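Local coordinates for protein Non-sulfated chondroitin lyase E66 (Autographa californica nucleopolyhedrovirus, PDB 3VSN) that cleaves non-sulfated chondroitin as a lyase of the viral envelope, is essential for oral infectivity, and may help breach the peritrophic matrix of the host midgut, at residues D609-F614 with F637-G642. Numbering follows the deposited sequence.
Sequences DTTIPF and FVYGNG
Gly642 packs against one face of the Phe614 ring, its CA 3.7 Å from the ring centroid and almost exactly on the ring normal, a CH-pi contact over the face. The same carbon approaches Ile612 O at 3.1 Å, a CA-H...O contact. Glycine suits this place because, with Ile612 O and Pro613 CA so close to its CA, there is no room for a side chain. At the rim of the Phe614 ring, Asn641 OD1 lies in the ring plane, 3.4 Å from CD2, where the weakly positive C-H edge can meet a carbonyl oxygen. Val638 CG1 also reaches the edge, 4.2 Å from Phe614 CZ.

The backbone hydrogen bond between the segments runs from Phe614 N to Asn641 O, 2.9 Å long and nearly straight at 171°. It fixes the root of the phenylalanine; with CG beside the backbone N (chi1 -69°), the ring then swings over Gly642. Pro613, whose nitrogen carries no hydrogen to donate, pairs with Gly642 in an antiparallel non-hydrogen-bonded pair and occupies the N-cap position just before helix 614-623. At the other end, Thr611 CG2 packs obliquely against the Tyr639 ring, 3.9 Å from CD1.

Gly642 begins strand 642-645, the middle strand of a three-stranded antiparallel sheet between 611-613 and 636-639. Tyr639 N bonds Gly642 O to close the hairpin, and glycine suits position 640 because it readily adopts the turn's positive phi. Phe643 meets Phe614 edge-to-face, while Lys644 makes a cation-pi contact with Tyr639. One nearly straight backbone bond, supplemented by C-H contacts to oxygen and the aromatic face, thus joins the 639-642 turn to the start of helix 614-623, away from the catalytic residues.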
loop_
_atom_site.group_PDB
_atom_site.type_symbol
_atom_site.label_atom_id
_atom_site.label_comp_id
_atom_site.label_asym_id
_atom_site.label_seq_id
_atom_site.Cartn_x
_atom_site.Cartn_y
_atom_site.Cartn_z
ATOM N N ASP A 609 14.030 9.531 -20.509
ATOM C CA ASP A 609 14.517 10.683 -21.263
ATOM C C ASP A 609 13.825 11.960 -20.794
ATOM O O ASP A 609 12.608 11.979 -20.592
ATOM C CB ASP A 609 14.262 10.489 -22.761
ATOM C CG ASP A 609 15.121 9.391 -23.374
ATOM O OD1 ASP A 609 15.844 8.686 -22.638
ATOM O OD2 ASP A 609 15.074 9.230 -24.609
ATOM N N THR A 610 14.605 13.020 -20.613
ATOM C CA THR A 610 14.050 14.317 -20.219
ATOM C C THR A 610 13.819 15.207 -21.442
ATOM O O THR A 610 13.353 16.341 -21.319
ATOM C CB THR A 610 14.945 15.034 -19.191
ATOM O OG1 THR A 610 16.259 15.191 -19.736
ATOM C CG2 THR A 610 15.025 14.221 -17.896
ATOM N N THR A 611 14.150 14.677 -22.620
ATOM C CA THR A 611 13.812 15.318 -23.889
ATOM C C THR A 611 12.987 14.365 -24.755
ATOM O O THR A 611 13.144 13.145 -24.658
ATOM C CB THR A 611 15.063 15.779 -24.666
ATOM O OG1 THR A 611 15.903 14.652 -24.939
ATOM C CG2 THR A 611 15.850 16.828 -23.875
ATOM N N ILE A 612 12.094 14.928 -25.568
ATOM C CA ILE A 612 11.267 14.165 -26.513
ATOM C C ILE A 612 11.380 14.797 -27.905
ATOM O O ILE A 612 11.160 16.001 -28.052
ATOM C CB ILE A 612 9.783 14.085 -26.058
ATOM C CG1 ILE A 612 8.959 13.195 -27.002
ATOM C CG2 ILE A 612 9.155 15.474 -25.933
ATOM C CD1 ILE A 612 7.560 12.890 -26.495
ATOM N N PRO A 613 11.745 13.997 -28.927
ATOM C CA PRO A 613 11.871 14.547 -30.279
ATOM C C PRO A 613 10.523 14.897 -30.906
ATOM O O PRO A 613 9.517 14.234 -30.618
ATOM C CB PRO A 613 12.533 13.405 -31.067
ATOM C CG PRO A 613 13.119 12.496 -30.036
ATOM C CD PRO A 613 12.176 12.590 -28.875
ATOM N N PHE A 614 10.513 15.926 -31.758
ATOM C CA PHE A 614 9.318 16.289 -32.524
ATOM C C PHE A 614 8.781 15.074 -33.277
ATOM O O PHE A 614 7.565 14.883 -33.364
ATOM C CB PHE A 614 9.603 17.400 -33.549
ATOM C CG PHE A 614 9.896 18.752 -32.949
ATOM C CD1 PHE A 614 8.998 19.368 -32.081
ATOM C CD2 PHE A 614 11.055 19.437 -33.301
ATOM C CE1 PHE A 614 9.275 20.622 -31.546
ATOM C CE2 PHE A 614 11.336 20.691 -32.769
ATOM C CZ PHE A 614 10.444 21.283 -31.890
ATOM N N PHE A 637 9.638 22.723 -22.815
ATOM C CA PHE A 637 10.014 23.830 -23.697
ATOM C C PHE A 637 10.858 23.343 -24.867
ATOM O O PHE A 637 11.578 22.347 -24.743
ATOM C CB PHE A 637 10.748 24.928 -22.907
ATOM C CG PHE A 637 12.096 24.507 -22.368
ATOM C CD1 PHE A 637 12.193 23.763 -21.196
ATOM C CD2 PHE A 637 13.270 24.869 -23.027
ATOM C CE1 PHE A 637 13.432 23.376 -20.699
ATOM C CE2 PHE A 637 14.512 24.488 -22.534
ATOM C CZ PHE A 637 14.592 23.742 -21.366
ATOM N N VAL A 638 10.764 24.052 -25.994
ATOM C CA VAL A 638 11.516 23.715 -27.203
ATOM C C VAL A 638 13.013 23.710 -26.911
ATOM O O VAL A 638 13.568 24.696 -26.419
ATOM C CB VAL A 638 11.198 24.670 -28.379
ATOM C CG1 VAL A 638 12.113 24.394 -29.567
ATOM C CG2 VAL A 638 9.743 24.539 -28.805
ATOM N N TYR A 639 13.648 22.582 -27.209
ATOM C CA TYR A 639 15.051 22.356 -26.903
ATOM C C TYR A 639 15.586 21.373 -27.932
ATOM O O TYR A 639 15.089 20.255 -28.029
ATOM C CB TYR A 639 15.169 21.764 -25.498
ATOM C CG TYR A 639 16.579 21.477 -25.039
ATOM C CD1 TYR A 639 17.154 20.215 -25.227
ATOM C CD2 TYR A 639 17.335 22.463 -24.401
ATOM C CE1 TYR A 639 18.447 19.948 -24.801
ATOM C CE2 TYR A 639 18.629 22.204 -23.972
ATOM C CZ TYR A 639 19.176 20.949 -24.175
ATOM O OH TYR A 639 20.457 20.696 -23.750
ATOM N N GLY A 640 16.587 21.787 -28.703
ATOM C CA GLY A 640 17.064 20.970 -29.819
ATOM C C GLY A 640 15.921 20.633 -30.763
ATOM O O GLY A 640 15.061 21.472 -31.035
ATOM N N ASN A 641 15.886 19.389 -31.233
ATOM C CA ASN A 641 14.853 18.960 -32.175
ATOM C C ASN A 641 13.630 18.364 -31.472
ATOM O O ASN A 641 13.102 17.332 -31.889
ATOM C CB ASN A 641 15.436 17.964 -33.186
ATOM C CG ASN A 641 14.669 17.939 -34.496
ATOM O OD1 ASN A 641 14.043 18.925 -34.884
ATOM N ND2 ASN A 641 14.730 16.809 -35.193
ATOM N N GLY A 642 13.186 19.023 -30.406
ATOM C CA GLY A 642 12.043 18.552 -29.635
ATOM C C GLY A 642 11.790 19.415 -28.417
ATOM O O GLY A 642 11.988 20.630 -28.464
#